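Local coordinates for RNA-binding protein RO60 (Deinococcus radiodurans, PDB 2NVO) that binds small RNAs that accumulate during recovery from ultraviolet irradiation, contributing to ultraviolet resistance, at residues A81-V86 with A107-T112; K98-L103 with L136-A141; A264-N269 with I299-D304; E260-A265 with G279-V284. All blocks are in the same frame, centred on the assembly; numbering follows the deposited sequence.

Interaction 1: A81-V86 with A107-T112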
loop_
_atom_site.group_PDB
_atom_site.type_symbol
_atom_site.label_atom_id
_atom_site.label_comp_id
_atom_site.label_asym_id
_atom_site.label_seq_id
_atom_site.Cartn_x
_atom_site.Cartn_y
_atom_site.Cartn_z
ATOM N N ALA A 81 18.588 -12.540 -17.642
ATOM C CA ALA A 81 18.743 -13.472 -16.530
ATOM C C ALA A 81 18.834 -12.757 -15.184
ATOM O O ALA A 81 18.246 -13.198 -14.197
ATOM C CB ALA A 81 19.957 -14.382 -16.747
ATOM N N LEU A 82 19.576 -11.661 -15.129
ATOM C CA LEU A 82 19.691 -10.947 -13.867
ATOM C C LEU A 82 18.434 -10.106 -13.634
ATOM O O LEU A 82 17.973 -9.972 -12.503
ATOM C CB LEU A 82 20.977 -10.111 -13.797
ATOM C CG LEU A 82 20.941 -8.582 -13.784
ATOM C CD1 LEU A 82 21.945 -8.047 -12.791
ATOM C CD2 LEU A 82 21.205 -8.010 -15.159
ATOM N N ALA A 83 17.875 -9.561 -14.713
ATOM C CA ALA A 83 16.596 -8.864 -14.637
ATOM C C ALA A 83 15.603 -9.759 -13.911
ATOM O O ALA A 83 14.876 -9.315 -13.030
ATOM C CB ALA A 83 16.090 -8.524 -16.029
ATOM N N LEU A 84 15.609 -11.039 -14.271
ATOM C CA LEU A 84 14.693 -12.017 -13.700
ATOM C C LEU A 84 15.042 -12.352 -12.249
ATOM O O LEU A 84 14.153 -12.503 -11.412
ATOM C CB LEU A 84 14.729 -13.294 -14.531
ATOM C CG LEU A 84 13.431 -14.050 -14.820
ATOM C CD1 LEU A 84 13.728 -15.539 -14.975
ATOM C CD2 LEU A 84 12.386 -13.829 -13.747
ATOM N N ARG A 85 16.332 -12.498 -11.956
ATOM C CA ARG A 85 16.752 -12.814 -10.596
ATOM C C ARG A 85 16.429 -11.654 -9.653
ATOM O O ARG A 85 15.917 -11.862 -8.554
ATOM C CB ARG A 85 18.246 -13.155 -10.547
ATOM C CG ARG A 85 18.890 -12.965 -9.175
ATOM C CD ARG A 85 20.348 -13.432 -9.161
ATOM N NE ARG A 85 21.072 -13.026 -10.364
ATOM C CZ ARG A 85 21.817 -11.927 -10.458
ATOM N NH1 ARG A 85 21.945 -11.116 -9.415
ATOM N NH2 ARG A 85 22.434 -11.640 -11.599
ATOM N N VAL A 86 16.733 -10.439 -10.097
ATOM C CA VAL A 86 16.405 -9.225 -9.357
ATOM C C VAL A 86 14.896 -9.164 -9.085
ATOM O O VAL A 86 14.458 -8.891 -7.967
ATOM C CB VAL A 86 16.870 -7.963 -10.129
ATOM C CG1 VAL A 86 16.470 -6.693 -9.394
ATOM C CG2 VAL A 86 18.377 -7.996 -10.354
ATOM N N ALA A 107 6.721 -9.591 -17.804
ATOM C CA ALA A 107 6.201 -9.629 -19.158
ATOM C C ALA A 107 7.289 -9.339 -20.180
ATOM O O ALA A 107 7.391 -10.041 -21.186
ATOM C CB ALA A 107 5.032 -8.658 -19.325
ATOM N N LEU A 108 8.097 -8.308 -19.935
ATOM C CA LEU A 108 9.140 -7.911 -20.883
ATOM C C LEU A 108 10.132 -9.046 -21.126
ATOM O O LEU A 108 10.478 -9.353 -22.266
ATOM C CB LEU A 108 9.899 -6.666 -20.401
ATOM C CG LEU A 108 9.199 -5.309 -20.424
ATOM C CD1 LEU A 108 9.980 -4.281 -19.599
ATOM C CD2 LEU A 108 9.017 -4.827 -21.859
ATOM N N ILE A 109 10.603 -9.649 -20.042
ATOM C CA ILE A 109 11.511 -10.779 -20.138
ATOM C C ILE A 109 10.832 -11.942 -20.870
ATOM O O ILE A 109 11.325 -12.424 -21.893
ATOM C CB ILE A 109 11.974 -11.241 -18.747
ATOM C CG1 ILE A 109 12.623 -10.087 -17.977
ATOM C CG2 ILE A 109 12.942 -12.423 -18.874
ATOM C CD1 ILE A 109 12.935 -10.432 -16.521
ATOM N N ALA A 110 9.684 -12.364 -20.357
ATOM C CA ALA A 110 8.951 -13.491 -20.915
ATOM C C ALA A 110 8.659 -13.320 -22.400
ATOM O O ALA A 110 8.716 -14.289 -23.159
ATOM C CB ALA A 110 7.651 -13.725 -20.142
ATOM N N LYS A 111 8.360 -12.092 -22.815
ATOM C CA LYS A 111 7.898 -11.853 -24.178
ATOM C C LYS A 111 8.996 -11.413 -25.134
ATOM O O LYS A 111 8.905 -11.670 -26.326
ATOM C CB LYS A 111 6.769 -10.819 -24.209
ATOM C CG LYS A 111 5.518 -11.213 -23.438
ATOM C CD LYS A 111 4.791 -12.388 -24.060
ATOM C CE LYS A 111 4.297 -12.070 -25.463
ATOM N NZ LYS A 111 3.248 -13.027 -25.924
ATOM N N THR A 112 10.024 -10.741 -24.629
ATOM C CA THR A 112 10.997 -10.122 -25.524
ATOM C C THR A 112 12.473 -10.382 -25.207
ATOM O O THR A 112 13.352 -9.835 -25.875
ATOM C CB THR A 112 10.770 -8.598 -25.648
ATOM O OG1 THR A 112 11.243 -7.935 -24.469
ATOM C CG2 THR A 112 9.293 -8.290 -25.865
#

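Interaction 2: K98-L103 with L136-A141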
loop_
_atom_site.group_PDB
_atom_site.type_symbol
_atom_site.label_atom_id
_atom_site.label_comp_id
_atom_site.label_asym_id
_atom_site.label_seq_id
_atom_site.Cartn_x
_atom_site.Cartn_y
_atom_site.Cartn_z
ATOM N N LYS A 98 3.466 -2.133 -4.759
ATOM C CA LYS A 98 2.636 -2.650 -5.838
ATOM C C LYS A 98 3.342 -3.740 -6.633
ATOM O O LYS A 98 4.542 -3.674 -6.867
ATOM C CB LYS A 98 2.226 -1.522 -6.781
ATOM C CG LYS A 98 1.141 -0.620 -6.234
ATOM C CD LYS A 98 0.948 0.586 -7.137
ATOM C CE LYS A 98 -0.520 0.971 -7.227
ATOM N NZ LYS A 98 -0.718 2.328 -7.816
ATOM N N ALA A 99 2.571 -4.728 -7.064
ATOM C CA ALA A 99 3.077 -5.787 -7.921
ATOM C C ALA A 99 3.314 -5.314 -9.361
ATOM O O ALA A 99 4.114 -5.907 -10.085
ATOM C CB ALA A 99 2.121 -6.967 -7.894
ATOM N N ASP A 100 2.639 -4.234 -9.760
ATOM C CA ASP A 100 2.671 -3.734 -11.146
ATOM C C ASP A 100 4.040 -3.756 -11.833
ATOM O O ASP A 100 4.168 -4.303 -12.929
ATOM C CB ASP A 100 2.110 -2.304 -11.233
ATOM C CG ASP A 100 0.697 -2.185 -10.709
ATOM O OD1 ASP A 100 0.304 -2.948 -9.800
ATOM O OD2 ASP A 100 -0.021 -1.292 -11.200
ATOM N N PRO A 101 5.059 -3.121 -11.216
ATOM C CA PRO A 101 6.366 -3.033 -11.884
ATOM C C PRO A 101 7.006 -4.412 -12.111
ATOM O O PRO A 101 7.669 -4.607 -13.133
ATOM C CB PRO A 101 7.219 -2.217 -10.904
ATOM C CG PRO A 101 6.225 -1.410 -10.114
ATOM C CD PRO A 101 5.010 -2.310 -9.987
ATOM N N ALA A 102 6.829 -5.325 -11.164
ATOM C CA ALA A 102 7.387 -6.671 -11.277
ATOM C C ALA A 102 6.648 -7.471 -12.346
ATOM O O ALA A 102 7.254 -8.275 -13.066
ATOM C CB ALA A 102 7.335 -7.390 -9.936
ATOM N N LEU A 103 5.342 -7.241 -12.452
ATOM C CA LEU A 103 4.534 -7.860 -13.493
ATOM C C LEU A 103 4.950 -7.385 -14.882
ATOM O O LEU A 103 5.031 -8.186 -15.811
ATOM C CB LEU A 103 3.052 -7.575 -13.259
ATOM C CG LEU A 103 2.502 -8.230 -11.994
ATOM C CD1 LEU A 103 1.069 -7.790 -11.726
ATOM C CD2 LEU A 103 2.589 -9.745 -12.127
ATOM N N LEU A 136 -2.705 -11.711 -12.671
ATOM C CA LEU A 136 -2.542 -12.444 -13.930
ATOM C C LEU A 136 -3.146 -11.676 -15.108
ATOM O O LEU A 136 -2.568 -11.639 -16.186
ATOM C CB LEU A 136 -3.188 -13.821 -13.860
ATOM C CG LEU A 136 -3.216 -14.543 -15.212
ATOM C CD1 LEU A 136 -1.791 -14.865 -15.694
ATOM C CD2 LEU A 136 -4.092 -15.787 -15.167
ATOM N N LEU A 137 -4.315 -11.080 -14.897
ATOM C CA LEU A 137 -4.966 -10.335 -15.975
ATOM C C LEU A 137 -4.194 -9.057 -16.266
ATOM O O LEU A 137 -4.187 -8.566 -17.394
ATOM C CB LEU A 137 -6.418 -10.031 -15.638
ATOM C CG LEU A 137 -7.230 -11.310 -15.418
ATOM C CD1 LEU A 137 -8.666 -10.981 -15.062
ATOM C CD2 LEU A 137 -7.141 -12.277 -16.625
ATOM N N HIS A 138 -3.537 -8.535 -15.235
ATOM C CA HIS A 138 -2.736 -7.323 -15.351
ATOM C C HIS A 138 -1.452 -7.645 -16.104
ATOM O O HIS A 138 -1.003 -6.890 -16.964
ATOM C CB HIS A 138 -2.438 -6.776 -13.953
ATOM C CG HIS A 138 -1.962 -5.358 -13.944
ATOM N ND1 HIS A 138 -1.412 -4.769 -12.825
ATOM C CD2 HIS A 138 -1.934 -4.418 -14.916
ATOM C CE1 HIS A 138 -1.075 -3.522 -13.107
ATOM N NE2 HIS A 138 -1.384 -3.284 -14.371
ATOM N N PHE A 139 -0.863 -8.791 -15.785
ATOM C CA PHE A 139 0.323 -9.251 -16.487
ATOM C C PHE A 139 0.026 -9.391 -17.983
ATOM O O PHE A 139 0.811 -8.970 -18.819
ATOM C CB PHE A 139 0.794 -10.583 -15.887
ATOM C CG PHE A 139 1.720 -11.348 -16.773
ATOM C CD1 PHE A 139 3.085 -11.192 -16.660
ATOM C CD2 PHE A 139 1.220 -12.213 -17.733
ATOM C CE1 PHE A 139 3.940 -11.894 -17.479
ATOM C CE2 PHE A 139 2.063 -12.913 -18.554
ATOM C CZ PHE A 139 3.429 -12.753 -18.431
ATOM N N LEU A 140 -1.125 -9.968 -18.309
ATOM C CA LEU A 140 -1.550 -10.145 -19.700
ATOM C C LEU A 140 -1.754 -8.818 -20.442
ATOM O O LEU A 140 -1.474 -8.713 -21.636
ATOM C CB LEU A 140 -2.832 -10.980 -19.756
ATOM C CG LEU A 140 -2.689 -12.452 -19.351
ATOM C CD1 LEU A 140 -4.033 -13.144 -19.396
ATOM C CD2 LEU A 140 -1.656 -13.159 -20.247
ATOM N N ALA A 141 -2.256 -7.810 -19.741
ATOM C CA ALA A 141 -2.366 -6.469 -20.315
ATOM C C ALA A 141 -0.988 -5.904 -20.678
ATOM O O ALA A 141 -0.853 -5.195 -21.665
ATOM C CB ALA A 141 -3.094 -5.531 -19.368
#

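Interaction 3: A264-N269 with I299-D304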
loop_
_atom_site.group_PDB
_atom_site.type_symbol
_atom_site.label_atom_id
_atom_site.label_comp_id
_atom_site.label_asym_id
_atom_site.label_seq_id
_atom_site.Cartn_x
_atom_site.Cartn_y
_atom_site.Cartn_z
ATOM N N ALA A 264 -23.284 -9.754 9.535
ATOM C CA ALA A 264 -22.742 -11.034 9.106
ATOM C C ALA A 264 -21.287 -10.905 8.676
ATOM O O ALA A 264 -20.480 -11.800 8.910
ATOM C CB ALA A 264 -23.590 -11.614 7.979
ATOM N N ALA A 265 -20.962 -9.778 8.049
ATOM C CA ALA A 265 -19.617 -9.546 7.521
ATOM C C ALA A 265 -18.571 -9.366 8.627
ATOM O O ALA A 265 -17.428 -9.801 8.498
ATOM C CB ALA A 265 -19.624 -8.338 6.584
ATOM N N MET A 266 -18.970 -8.702 9.703
ATOM C CA MET A 266 -18.111 -8.512 10.865
ATOM C C MET A 266 -17.566 -9.829 11.399
ATOM O O MET A 266 -16.360 -9.989 11.604
ATOM C CB MET A 266 -18.917 -7.881 11.982
ATOM C CG MET A 266 -18.883 -6.396 12.025
ATOM S SD MET A 266 -19.096 -5.937 13.738
ATOM C CE MET A 266 -17.631 -6.680 14.448
ATOM N N GLN A 267 -18.477 -10.766 11.638
ATOM C CA GLN A 267 -18.140 -12.033 12.278
ATOM C C GLN A 267 -17.204 -12.855 11.420
ATOM O O GLN A 267 -16.651 -13.851 11.874
ATOM C CB GLN A 267 -19.405 -12.841 12.551
ATOM C CG GLN A 267 -20.444 -12.111 13.380
ATOM C CD GLN A 267 -21.793 -12.812 13.360
ATOM O OE1 GLN A 267 -22.124 -13.523 12.405
ATOM N NE2 GLN A 267 -22.583 -12.612 14.416
ATOM N N THR A 268 -17.031 -12.435 10.172
ATOM C CA THR A 268 -16.258 -13.211 9.212
ATOM C C THR A 268 -15.075 -12.447 8.638
ATOM O O THR A 268 -14.474 -12.870 7.653
ATOM C CB THR A 268 -17.150 -13.705 8.050
ATOM O OG1 THR A 268 -18.294 -12.847 7.926
ATOM C CG2 THR A 268 -17.623 -15.126 8.319
ATOM N N ASN A 269 -14.735 -11.318 9.242
ATOM C CA ASN A 269 -13.568 -10.586 8.776
ATOM C C ASN A 269 -12.644 -10.111 9.888
ATOM O O ASN A 269 -13.060 -9.959 11.034
ATOM C CB ASN A 269 -13.979 -9.432 7.860
ATOM C CG ASN A 269 -13.849 -9.791 6.390
ATOM O OD1 ASN A 269 -12.744 -9.804 5.837
ATOM N ND2 ASN A 269 -14.971 -10.086 5.751
ATOM N N ILE A 299 -15.009 -2.311 20.211
ATOM C CA ILE A 299 -13.907 -1.788 21.017
ATOM C C ILE A 299 -12.875 -2.859 21.355
ATOM O O ILE A 299 -11.677 -2.629 21.225
ATOM C CB ILE A 299 -14.408 -1.092 22.287
ATOM C CG1 ILE A 299 -15.157 0.191 21.902
ATOM C CG2 ILE A 299 -13.246 -0.761 23.250
ATOM C CD1 ILE A 299 -15.970 0.773 23.048
ATOM N N GLU A 300 -13.338 -4.034 21.780
ATOM C CA GLU A 300 -12.422 -5.120 22.133
ATOM C C GLU A 300 -11.569 -5.589 20.952
ATOM O O GLU A 300 -10.393 -5.907 21.107
ATOM C CB GLU A 300 -13.184 -6.309 22.750
ATOM C CG GLU A 300 -13.870 -5.974 24.068
ATOM C CD GLU A 300 -12.905 -5.445 25.122
ATOM O OE1 GLU A 300 -11.726 -5.856 25.109
ATOM O OE2 GLU A 300 -13.316 -4.616 25.965
ATOM N N ARG A 301 -12.155 -5.651 19.772
ATOM C CA ARG A 301 -11.376 -6.033 18.602
ATOM C C ARG A 301 -10.360 -4.952 18.205
ATOM O O ARG A 301 -9.244 -5.261 17.821
ATOM C CB ARG A 301 -12.305 -6.353 17.435
ATOM C CG ARG A 301 -13.316 -7.437 17.772
ATOM C CD ARG A 301 -14.323 -7.594 16.667
ATOM N NE ARG A 301 -13.646 -7.899 15.413
ATOM C CZ ARG A 301 -14.266 -8.331 14.324
ATOM N NH1 ARG A 301 -15.580 -8.525 14.342
ATOM N NH2 ARG A 301 -13.573 -8.576 13.224
ATOM N N LEU A 302 -10.767 -3.690 18.311
ATOM C CA LEU A 302 -9.945 -2.564 17.877
ATOM C C LEU A 302 -8.703 -2.391 18.739
ATOM O O LEU A 302 -7.691 -1.850 18.288
ATOM C CB LEU A 302 -10.767 -1.273 17.919
ATOM C CG LEU A 302 -11.866 -1.166 16.868
ATOM C CD1 LEU A 302 -12.639 0.131 17.041
ATOM C CD2 LEU A 302 -11.228 -1.268 15.490
ATOM N N THR A 303 -8.789 -2.835 19.989
ATOM C CA THR A 303 -7.702 -2.645 20.938
ATOM C C THR A 303 -7.067 -3.968 21.359
ATOM O O THR A 303 -6.340 -4.019 22.338
ATOM C CB THR A 303 -8.174 -1.918 22.204
ATOM O OG1 THR A 303 -9.243 -2.657 22.814
ATOM C CG2 THR A 303 -8.655 -0.502 21.876
ATOM N N ASP A 304 -7.353 -5.027 20.619
ATOM C CA ASP A 304 -6.763 -6.340 20.894
ATOM C C ASP A 304 -5.308 -6.355 20.423
ATOM O O ASP A 304 -5.045 -6.329 19.228
ATOM C CB ASP A 304 -7.572 -7.411 20.168
ATOM C CG ASP A 304 -7.095 -8.833 20.478
ATOM O OD1 ASP A 304 -7.795 -9.791 20.111
ATOM O OD2 ASP A 304 -6.028 -8.985 21.079
#

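Interaction 4: E260-A265 with G279-V284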
loop_
_atom_site.group_PDB
_atom_site.type_symbol
_atom_site.label_atom_id
_atom_site.label_comp_id
_atom_site.label_asym_id
_atom_site.label_seq_id
_atom_site.Cartn_x
_atom_site.Cartn_y
_atom_site.Cartn_z
ATOM N N GLU A 260 -28.150 -6.809 8.566
ATOM C CA GLU A 260 -27.856 -8.234 8.716
ATOM C C GLU A 260 -26.697 -8.669 7.836
ATOM O O GLU A 260 -25.973 -9.614 8.162
ATOM C CB GLU A 260 -29.096 -9.090 8.435
ATOM C CG GLU A 260 -30.310 -8.688 9.255
ATOM C CD GLU A 260 -29.968 -8.451 10.715
ATOM O OE1 GLU A 260 -29.129 -9.203 11.265
ATOM O OE2 GLU A 260 -30.537 -7.512 11.312
ATOM N N VAL A 261 -26.528 -7.977 6.716
ATOM C CA VAL A 261 -25.428 -8.265 5.803
ATOM C C VAL A 261 -24.100 -7.811 6.402
ATOM O O VAL A 261 -23.089 -8.499 6.296
ATOM C CB VAL A 261 -25.647 -7.590 4.432
ATOM C CG1 VAL A 261 -24.329 -7.413 3.696
ATOM C CG2 VAL A 261 -26.629 -8.401 3.598
ATOM N N TYR A 262 -24.107 -6.649 7.041
ATOM C CA TYR A 262 -22.889 -6.145 7.664
ATOM C C TYR A 262 -22.593 -6.849 8.984
ATOM O O TYR A 262 -21.459 -7.255 9.239
ATOM C CB TYR A 262 -22.925 -4.619 7.795
ATOM C CG TYR A 262 -22.327 -3.988 6.567
ATOM C CD1 TYR A 262 -20.976 -4.156 6.281
ATOM C CD2 TYR A 262 -23.108 -3.286 5.664
ATOM C CE1 TYR A 262 -20.411 -3.617 5.157
ATOM C CE2 TYR A 262 -22.544 -2.735 4.522
ATOM C CZ TYR A 262 -21.193 -2.911 4.276
ATOM O OH TYR A 262 -20.607 -2.385 3.151
ATOM N N ARG A 263 -23.627 -6.999 9.802
ATOM C CA ARG A 263 -23.562 -7.843 10.985
ATOM C C ARG A 263 -22.853 -9.148 10.633
ATOM O O ARG A 263 -21.923 -9.580 11.318
ATOM C CB ARG A 263 -24.980 -8.133 11.476
ATOM C CG ARG A 263 -25.074 -8.610 12.908
ATOM C CD ARG A 263 -26.459 -8.330 13.444
ATOM N NE ARG A 263 -26.642 -6.925 13.806
ATOM C CZ ARG A 263 -27.821 -6.310 13.796
ATOM N NH1 ARG A 263 -28.897 -6.978 13.419
ATOM N NH2 ARG A 263 -27.927 -5.030 14.137
ATOM N N ALA A 264 -23.284 -9.754 9.535
ATOM C CA ALA A 264 -22.742 -11.034 9.106
ATOM C C ALA A 264 -21.287 -10.905 8.676
ATOM O O ALA A 264 -20.480 -11.800 8.910
ATOM C CB ALA A 264 -23.590 -11.614 7.979
ATOM N N ALA A 265 -20.962 -9.778 8.049
ATOM C CA ALA A 265 -19.617 -9.546 7.521
ATOM C C ALA A 265 -18.571 -9.366 8.627
ATOM O O ALA A 265 -17.428 -9.801 8.498
ATOM C CB ALA A 265 -19.624 -8.338 6.584
ATOM N N GLY A 279 -17.731 3.079 9.378
ATOM C CA GLY A 279 -18.758 3.964 8.853
ATOM C C GLY A 279 -19.912 3.181 8.252
ATOM O O GLY A 279 -21.084 3.467 8.512
ATOM N N ASN A 280 -19.572 2.187 7.446
ATOM C CA ASN A 280 -20.557 1.281 6.870
ATOM C C ASN A 280 -21.447 0.591 7.910
ATOM O O ASN A 280 -22.546 0.139 7.586
ATOM C CB ASN A 280 -19.852 0.226 6.011
ATOM C CG ASN A 280 -19.473 0.749 4.630
ATOM O OD1 ASN A 280 -20.017 1.750 4.167
ATOM N ND2 ASN A 280 -18.545 0.066 3.966
ATOM N N LEU A 281 -20.963 0.512 9.151
ATOM C CA LEU A 281 -21.679 -0.149 10.240
ATOM C C LEU A 281 -22.552 0.844 10.988
ATOM O O LEU A 281 -23.621 0.498 11.491
ATOM C CB LEU A 281 -20.672 -0.793 11.200
ATOM C CG LEU A 281 -19.949 -2.001 10.601
ATOM C CD1 LEU A 281 -18.634 -2.314 11.307
ATOM C CD2 LEU A 281 -20.869 -3.208 10.627
ATOM N N GLY A 282 -22.095 2.086 11.058
ATOM C CA GLY A 282 -22.888 3.129 11.666
ATOM C C GLY A 282 -24.077 3.410 10.768
ATOM O O GLY A 282 -25.163 3.754 11.247
ATOM N N ARG A 283 -23.852 3.249 9.464
ATOM C CA ARG A 283 -24.836 3.598 8.445
ATOM C C ARG A 283 -25.950 2.568 8.412
ATOM O O ARG A 283 -27.116 2.908 8.612
ATOM C CB ARG A 283 -24.174 3.683 7.066
ATOM C CG ARG A 283 -25.070 4.287 5.990
ATOM C CD ARG A 283 -24.403 4.289 4.619
ATOM N NE ARG A 283 -24.419 2.980 3.970
ATOM C CZ ARG A 283 -23.324 2.305 3.641
ATOM N NH1 ARG A 283 -22.137 2.821 3.910
ATOM N NH2 ARG A 283 -23.411 1.120 3.047
ATOM N N VAL A 284 -25.578 1.314 8.171
ATOM C CA VAL A 284 -26.524 0.202 8.151
ATOM C C VAL A 284 -27.105 -0.137 9.525
ATOM O O VAL A 284 -27.643 -1.226 9.712
ATOM C CB VAL A 284 -25.883 -1.063 7.576
ATOM C CG1 VAL A 284 -25.244 -0.757 6.239
ATOM C CG2 VAL A 284 -24.854 -1.611 8.538
#

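Interaction 1: A81-V86 with A107-T112
Leu108 O, the carbonyl just before Ile109, whose methyl tip meets Ala83 and Leu84, is gripped twice by Thr112. Thr112 OG1 donates to Leu108 O at 2.7 Å, and Thr112 N reaches Leu108 O at 2.8 Å. The hydroxyl bond folds the threonine side chain back on its own helix; the two donors come from opposite faces of the carbonyl plane. Across the helices the contact is apolar and rests on one side chain. Ile109 holds CG1 beside its backbone N (chi1 -56°) and continues extended to CD1, so the end methyl is carried right up to the backbone of the other helix. There Ile109 CD1 lies 3.5 Å from Leu84 N. Two CB atoms of successive residues complete its setting: Ala83 CB is 3.7 Å from Ile109 CD1, and Leu84 CB 3.9 Å from Ile109 CD1. All three residues are buried. Leu84 also packs on Ala121 of helix 116-129, while Ala107 backs onto Phe139 of helix 133-143, so further helices close over the pair. This aliphatic packing of helix 80-93 against helix 100-112, successive helices in the chain, is typical of the HEAT-like helical array that builds the horseshoe-shaped TROVE domain.

Interaction 2: K98-L103 with L136-A141
Asp100 and Leu103, near the start of helix 100-112, meet His138 and Phe139 of helix 133-143, a buried helix-to-helix contact in the HEAT-like array of the TROVE domain. The second helix belongs to a region that probably takes part in RNA binding, as in related proteins.

The polar part of the contact is a carboxylate set against the edge of an imidazole. Asp100 OD2 lies 3.1 Å from His138 CE1, near the ring plane, so the oxygen faces a ring carbon between the two nitrogens. The carboxylate and the ring stand almost upright to each other, their planes 84° apart. His138 reaches this place with CG anti to its backbone N (chi1 -164°), the ring extending across to the aspartate. The acidic group would probably favour the electropositive C-H edge of the imidazole. The ring also meets that of Phe142, with planes at about 30°.

The apolar part belongs to Leu103, whose two methyls divide the work. Leu103 CD1 goes to the histidine, 4.1 Å from His138 ND1, and the two side chains cross at about a right angle. Leu103 CD2 turns to the root of the phenylalanine, 4.2 Å from Phe139 CB. Met135, Phe142 and Val129 also touch this leucine and bury it further.

Backbone adds to the packing where the two segments bring their chains nearest, with Leu103 CA 5.4 Å from Phe139 CA. At this spot a carbonyl meets the aromatic ring obliquely: Leu103 O is 3.7 Å from Phe139 CD1.

Interaction 3: A264-N269 with I299-D304
Met266 and Asn269 both present carbonyl oxygens to Arg301, which reaches from helix 292-302 to the beta turn Met266-Asn269 that follows helix 259-266 in the helical TROVE domain. Along the chain, Ala265 comes first: its methyl packs on Trp273 of helix 271-283, and its carbonyl takes a backbone bond from Thr268 N, with Ala265 O 3.1 Å away. Met266 opens the turn, of type I, which ends at Asn269. Its carbonyl takes the turn's own bond, Asn269 N being 3.2 Å from Met266 O. Arg301 NH1, whose position is doubtful in the model, also lies 3.2 Å from Met266 O, in a fairly straight bond with an N-H...O angle of 158°. At the last residue of the turn, Arg301 NH2 makes a weak bond to Asn269 O, 2.6 Å away and badly bent (120°), the oxygen lying near the guanidinium plane. As modelled, the guanidinium edge faces both carbonyls, and its positive charge probably suits the two turn oxygens. A bend at chi3 in Arg301 brings the group round to them, while the same side chain also rests on Leu274. Behind the arginine its helix ends at Leu302; there Thr303 OG1 folds back to Ile299 O, 2.9 Å away, tilted 33° from the carbonyl plane.

Interaction 4: E260-A265 with G279-V284
Asn280 begins the run of contacts on Tyr262, the side chain that fills the join between helices 259-266 and 271-283 of the TROVE helical array. The short segments run roughly antiparallel, at 143°, with their axes 9.9 Å apart. Asn280 CB sits over the tyrosine face in a CH-pi contact, 4.2 Å from the ring centroid of Tyr262 and offset toward the rim. Its amide continues past the phenol end: Asn280 ND2 is 3.3 Å from Tyr262 OH, but the angle is too poor for a hydrogen bond, and ND2 donates to Asn277 OD1 instead. Leu281 follows, bringing one branch to the root of the tyrosine side chain, with Leu281 CD2 3.8 Å from Tyr262 CB. Further on, the Arg283 guanidinium comes up obliquely, with NH2 4.2 Å from Tyr262 CE2. Val284, the first residue to leave helical geometry, closes the row from the same side of the ring plane as Asn280. Its two methyls are shared out: with CG1 beside the backbone N (chi1 -52°), Val284 CG2 falls 3.6 Å from Tyr262 CB, while Val284 CG1 meets the ring obliquely, 3.4 Å from Tyr262 CD2.

The four contacts form two pairs within the TROVE horseshoe. Interactions 1 and 2 share helix 100-112, have centres 13 Å apart and touch where Ala107 CA lies 3.6 Å from Phe139 CE1. Interactions 3 and 4 share helix 259-266, including Ala264 and Ala265; their centres are 12 Å apart, and they meet at Met266 CG and Leu281 CD2, 4.0 Å from each other. The pairs are well separated: the centres of interactions 2 and 3 are 32 Å apart, their nearest atoms about 20 Å. Interactions 1 and 3 lie on opposite sides of the chain's centre. All are away from the calcium site of Ser372, Ser374 and Glu467 in the VWFA-like domain.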